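Local coordinates for hypothetical protein ST1066 (Sulfolobus tokodaii, PDB 2PJZ) that probably binds and hydrolyses ATP as the nucleotide-binding subunit of an ABC transporter, possibly one that carries cobalt, at residues E82-V94 with E119-A131. Numbering follows the deposited sequence.
Sequences EAYEIGVTVNDIV and EEILRRKLYKLSA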
loop_
_atom_site.group_PDB
_atom_site.type_symbol
_atom_site.label_atom_id
_atom_site.label_comp_id
_atom_site.label_asym_id
_atom_site.label_seq_id
_atom_site.Cartn_x
_atom_site.Cartn_y
_atom_site.Cartn_z
ATOM N N GLU A 82 13.462 1.970 2.055
ATOM C CA GLU A 82 14.594 1.745 1.129
ATOM C C GLU A 82 14.872 2.955 0.205
ATOM O O GLU A 82 16.000 3.138 -0.286
ATOM C CB GLU A 82 14.333 0.505 0.259
ATOM C CG GLU A 82 14.387 -0.851 0.972
ATOM C CD GLU A 82 13.066 -1.303 1.592
ATOM O OE1 GLU A 82 12.117 -0.498 1.814
ATOM O OE2 GLU A 82 12.991 -2.506 1.899
ATOM N N ALA A 83 13.853 3.779 -0.027
ATOM C CA ALA A 83 14.003 4.984 -0.884
ATOM C C ALA A 83 14.688 6.165 -0.171
ATOM O O ALA A 83 15.005 7.178 -0.803
ATOM C CB ALA A 83 12.622 5.418 -1.468
ATOM N N TYR A 84 14.900 6.046 1.143
ATOM C CA TYR A 84 15.374 7.168 1.954
ATOM C C TYR A 84 16.546 6.754 2.815
ATOM O O TYR A 84 16.638 5.609 3.245
ATOM C CB TYR A 84 14.243 7.730 2.810
ATOM C CG TYR A 84 13.045 8.078 1.960
ATOM C CD1 TYR A 84 13.015 9.267 1.224
ATOM C CD2 TYR A 84 11.973 7.191 1.836
ATOM C CE1 TYR A 84 11.931 9.584 0.420
ATOM C CE2 TYR A 84 10.867 7.504 1.023
ATOM C CZ TYR A 84 10.861 8.710 0.326
ATOM O OH TYR A 84 9.803 9.046 -0.482
ATOM N N GLU A 85 17.456 7.689 3.041
ATOM C CA GLU A 85 18.713 7.353 3.701
ATOM C C GLU A 85 18.556 7.618 5.176
ATOM O O GLU A 85 18.548 8.763 5.620
ATOM C CB GLU A 85 19.883 8.119 3.094
ATOM C CG GLU A 85 20.219 7.683 1.678
ATOM C CD GLU A 85 21.150 8.660 0.983
ATOM O OE1 GLU A 85 21.864 9.415 1.695
ATOM O OE2 GLU A 85 21.164 8.680 -0.276
ATOM N N ILE A 86 18.400 6.532 5.924
ATOM C CA ILE A 86 18.079 6.609 7.330
ATOM C C ILE A 86 19.145 7.476 8.040
ATOM O O ILE A 86 18.818 8.283 8.910
ATOM C CB ILE A 86 17.841 5.155 7.920
ATOM C CG1 ILE A 86 16.441 5.026 8.539
ATOM C CG2 ILE A 86 18.924 4.722 8.884
ATOM C CD1 ILE A 86 16.139 3.637 9.128
ATOM N N GLY A 87 20.391 7.377 7.571
ATOM C CA GLY A 87 21.556 8.018 8.192
ATOM C C GLY A 87 21.660 9.538 8.172
ATOM O O GLY A 87 22.110 10.132 9.166
ATOM N N VAL A 88 21.272 10.175 7.059
ATOM C CA VAL A 88 21.308 11.657 6.976
ATOM C C VAL A 88 20.074 12.331 7.577
ATOM O O VAL A 88 19.063 11.682 7.906
ATOM C CB VAL A 88 21.527 12.202 5.524
ATOM C CG1 VAL A 88 22.968 12.043 5.085
ATOM C CG2 VAL A 88 20.588 11.543 4.537
ATOM N N THR A 89 20.135 13.650 7.676
ATOM C CA THR A 89 19.024 14.397 8.227
ATOM C C THR A 89 17.824 14.432 7.264
ATOM O O THR A 89 17.975 14.210 6.052
ATOM C CB THR A 89 19.453 15.817 8.673
ATOM O OG1 THR A 89 18.498 16.328 9.603
ATOM C CG2 THR A 89 19.554 16.774 7.495
ATOM N N VAL A 90 16.638 14.693 7.810
ATOM C CA VAL A 90 15.433 14.874 6.988
ATOM C C VAL A 90 15.654 16.005 5.988
ATOM O O VAL A 90 15.312 15.883 4.822
ATOM C CB VAL A 90 14.194 15.213 7.853
ATOM C CG1 VAL A 90 13.018 15.673 6.974
ATOM C CG2 VAL A 90 13.822 14.021 8.736
ATOM N N ASN A 91 16.235 17.110 6.450
ATOM C CA ASN A 91 16.486 18.251 5.568
ATOM C C ASN A 91 17.365 17.846 4.383
ATOM O O ASN A 91 17.118 18.258 3.249
ATOM C CB ASN A 91 17.080 19.419 6.382
ATOM C CG ASN A 91 17.187 20.683 5.603
ATOM O OD1 ASN A 91 16.300 21.049 4.832
ATOM N ND2 ASN A 91 18.289 21.389 5.817
ATOM N N ASP A 92 18.353 16.998 4.634
ATOM C CA ASP A 92 19.226 16.498 3.582
ATOM C C ASP A 92 18.403 15.702 2.571
ATOM O O ASP A 92 18.607 15.812 1.369
ATOM C CB ASP A 92 20.296 15.589 4.148
ATOM C CG ASP A 92 21.442 16.356 4.793
ATOM O OD1 ASP A 92 21.545 17.574 4.574
ATOM O OD2 ASP A 92 22.213 15.717 5.519
ATOM N N ILE A 93 17.480 14.896 3.076
ATOM C CA ILE A 93 16.613 14.083 2.200
ATOM C C ILE A 93 15.712 14.980 1.379
ATOM O O ILE A 93 15.512 14.736 0.180
ATOM C CB ILE A 93 15.774 13.065 3.000
ATOM C CG1 ILE A 93 16.703 12.150 3.805
ATOM C CG2 ILE A 93 14.846 12.257 2.045
ATOM C CD1 ILE A 93 16.008 11.288 4.809
ATOM N N VAL A 94 15.160 16.012 2.020
ATOM C CA VAL A 94 14.347 16.992 1.292
ATOM C C VAL A 94 15.098 17.575 0.098
ATOM O O VAL A 94 14.555 17.612 -1.014
ATOM C CB VAL A 94 13.799 18.098 2.210
ATOM C CG1 VAL A 94 13.125 19.193 1.403
ATOM C CG2 VAL A 94 12.820 17.481 3.206
ATOM N N GLU A 119 9.313 21.998 13.509
ATOM C CA GLU A 119 10.311 22.547 12.582
ATOM C C GLU A 119 11.671 21.867 12.756
ATOM O O GLU A 119 12.449 21.737 11.801
ATOM C CB GLU A 119 10.464 24.052 12.864
ATOM C CG GLU A 119 10.415 24.963 11.633
ATOM C CD GLU A 119 11.229 24.428 10.461
ATOM O OE1 GLU A 119 12.477 24.351 10.585
ATOM O OE2 GLU A 119 10.613 24.095 9.417
ATOM N N GLU A 120 11.938 21.447 13.992
ATOM C CA GLU A 120 13.187 20.800 14.380
ATOM C C GLU A 120 13.347 19.410 13.778
ATOM O O GLU A 120 14.458 18.896 13.716
ATOM C CB GLU A 120 13.295 20.719 15.909
ATOM C CG GLU A 120 12.273 19.809 16.597
ATOM C CD GLU A 120 10.931 20.490 16.844
ATOM O OE1 GLU A 120 10.637 21.516 16.181
ATOM O OE2 GLU A 120 10.168 19.991 17.702
ATOM N N ILE A 121 12.236 18.808 13.349
ATOM C CA ILE A 121 12.264 17.469 12.752
ATOM C C ILE A 121 13.152 17.445 11.502
ATOM O O ILE A 121 13.766 16.423 11.210
ATOM C CB ILE A 121 10.829 16.918 12.489
ATOM C CG1 ILE A 121 10.823 15.387 12.395
ATOM C CG2 ILE A 121 10.195 17.565 11.266
ATOM C CD1 ILE A 121 9.430 14.789 12.437
ATOM N N LEU A 122 13.257 18.586 10.810
ATOM C CA LEU A 122 14.134 18.733 9.636
ATOM C C LEU A 122 15.583 18.446 9.974
ATOM O O LEU A 122 16.310 17.819 9.205
ATOM C CB LEU A 122 14.076 20.164 9.078
ATOM C CG LEU A 122 12.956 20.601 8.143
ATOM C CD1 LEU A 122 11.653 20.765 8.903
ATOM C CD2 LEU A 122 13.323 21.914 7.465
ATOM N N ARG A 123 15.987 18.931 11.145
ATOM C CA ARG A 123 17.361 18.860 11.597
ATOM C C ARG A 123 17.718 17.474 12.107
ATOM O O ARG A 123 18.887 17.157 12.267
ATOM C CB ARG A 123 17.589 19.925 12.675
ATOM C CG ARG A 123 17.202 21.334 12.200
ATOM C CD ARG A 123 17.815 22.425 13.062
ATOM N NE ARG A 123 17.923 23.678 12.314
ATOM C CZ ARG A 123 18.490 24.798 12.767
ATOM N NH1 ARG A 123 19.022 24.849 13.986
ATOM N NH2 ARG A 123 18.527 25.877 11.993
ATOM N N ARG A 124 16.702 16.648 12.339
ATOM C CA ARG A 124 16.888 15.295 12.863
ATOM C C ARG A 124 17.288 14.287 11.783
ATOM O O ARG A 124 16.869 14.396 10.625
ATOM C CB ARG A 124 15.621 14.836 13.578
ATOM C CG ARG A 124 15.213 15.757 14.723
ATOM C CD ARG A 124 14.122 15.145 15.592
ATOM N NE ARG A 124 14.619 14.025 16.379
ATOM C CZ ARG A 124 13.852 13.131 16.997
ATOM N NH1 ARG A 124 12.523 13.199 16.931
ATOM N NH2 ARG A 124 14.421 12.156 17.688
ATOM N N LYS A 125 18.112 13.318 12.162
ATOM C CA LYS A 125 18.441 12.213 11.276
ATOM C C LYS A 125 17.243 11.271 11.173
ATOM O O LYS A 125 16.552 11.038 12.168
ATOM C CB LYS A 125 19.693 11.468 11.756
ATOM C CG LYS A 125 20.845 12.377 12.201
ATOM C CD LYS A 125 22.189 11.939 11.626
ATOM C CE LYS A 125 23.373 12.562 12.375
ATOM N NZ LYS A 125 23.589 12.015 13.770
ATOM N N LEU A 126 16.988 10.757 9.967
ATOM C CA LEU A 126 15.796 9.934 9.710
ATOM C C LEU A 126 15.736 8.666 10.566
ATOM O O LEU A 126 14.691 8.360 11.140
ATOM C CB LEU A 126 15.647 9.582 8.212
ATOM C CG LEU A 126 14.397 8.761 7.823
ATOM C CD1 LEU A 126 13.102 9.399 8.308
ATOM C CD2 LEU A 126 14.310 8.511 6.322
ATOM N N TYR A 127 16.856 7.948 10.649
ATOM C CA TYR A 127 16.964 6.711 11.454
ATOM C C TYR A 127 16.518 6.901 12.902
ATOM O O TYR A 127 16.110 5.952 13.562
ATOM C CB TYR A 127 18.409 6.192 11.446
ATOM C CG TYR A 127 19.362 7.148 12.120
ATOM C CD1 TYR A 127 19.322 7.331 13.510
ATOM C CD2 TYR A 127 20.284 7.892 11.378
ATOM C CE1 TYR A 127 20.148 8.233 14.146
ATOM C CE2 TYR A 127 21.146 8.789 12.004
ATOM C CZ TYR A 127 21.063 8.964 13.398
ATOM O OH TYR A 127 21.904 9.837 14.073
ATOM N N LYS A 128 16.612 8.135 13.384
ATOM C CA LYS A 128 16.442 8.459 14.793
ATOM C C LYS A 128 14.979 8.702 15.107
ATOM O O LYS A 128 14.599 8.805 16.271
ATOM C CB LYS A 128 17.282 9.700 15.127
ATOM C CG LYS A 128 17.731 9.852 16.579
ATOM C CD LYS A 128 18.782 10.983 16.723
ATOM C CE LYS A 128 18.200 12.373 16.368
ATOM N NZ LYS A 128 19.168 13.518 16.449
ATOM N N LEU A 129 14.146 8.779 14.067
ATOM C CA LEU A 129 12.721 9.037 14.263
ATOM C C LEU A 129 11.995 7.788 14.758
ATOM O O LEU A 129 12.380 6.667 14.438
ATOM C CB LEU A 129 12.058 9.555 12.973
ATOM C CG LEU A 129 12.550 10.845 12.311
ATOM C CD1 LEU A 129 11.643 11.194 11.118
ATOM C CD2 LEU A 129 12.632 12.034 13.271
ATOM N N SER A 130 10.931 8.001 15.518
ATOM C CA SER A 130 10.049 6.920 15.925
ATOM C C SER A 130 9.361 6.308 14.697
ATOM O O SER A 130 9.403 6.888 13.613
ATOM C CB SER A 130 9.017 7.434 16.918
ATOM O OG SER A 130 8.137 8.359 16.322
ATOM N N ALA A 131 8.752 5.138 14.867
ATOM C CA ALA A 131 8.044 4.467 13.765
ATOM C C ALA A 131 6.951 5.356 13.150
ATOM O O ALA A 131 6.895 5.534 11.924
ATOM C CB ALA A 131 7.456 3.161 14.252
#
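Thr89 and Lys125 form a single backbone bridge, their CA atoms 3.8 Å apart, and main-chain hydrogen bonds extend from it both ways. Leu126 N donates to Val88 O at 3.1 Å, from a position tilted 23° out of the carbonyl plane. Beyond it Tyr127 N reaches Ile86 O, a bond whose length is doubtful because that oxygen is crowded in the model. On the helical side, Val90 N meets Arg124 O at 2.8 Å, with a nearly linear C=O...N angle of 165°. Asn91 N takes an in-plane lone pair of Leu122 O, also at 2.8 Å. The first turn of helix 90-100 thus has two of its amides satisfied by carbonyls of 119-131.

In one of two deposited conformers, chi1 of -160° swings Thr89 OG1 away from its backbone N to lie 2.7 Å from both Leu122 O and Arg124 O; its part is therefore doubtful, and the acceptor unsettled. Within 119-131, Lys125 NZ hydrogen-bonds Tyr127 OH at 2.8 Å, in the ring plane.

Apolar packing centres on Leu126. Its CD2 touches Ile93 CD1 at 3.6 Å, the two side chains crossing at about a right angle, and meets Tyr84 CB at the same distance. Leu141 of helix 131-144 touches both Ile93 and Tyr84.

Ser130 N-caps helix 131-144 through Gln133 N; the sequence Leu-Ser-Ala-Gly-Gln beginning at Leu129 fits an ABC signature motif. Within what is probably the helical subdomain, the contact ties the start of helix 90-100 to the segment leading into that motif.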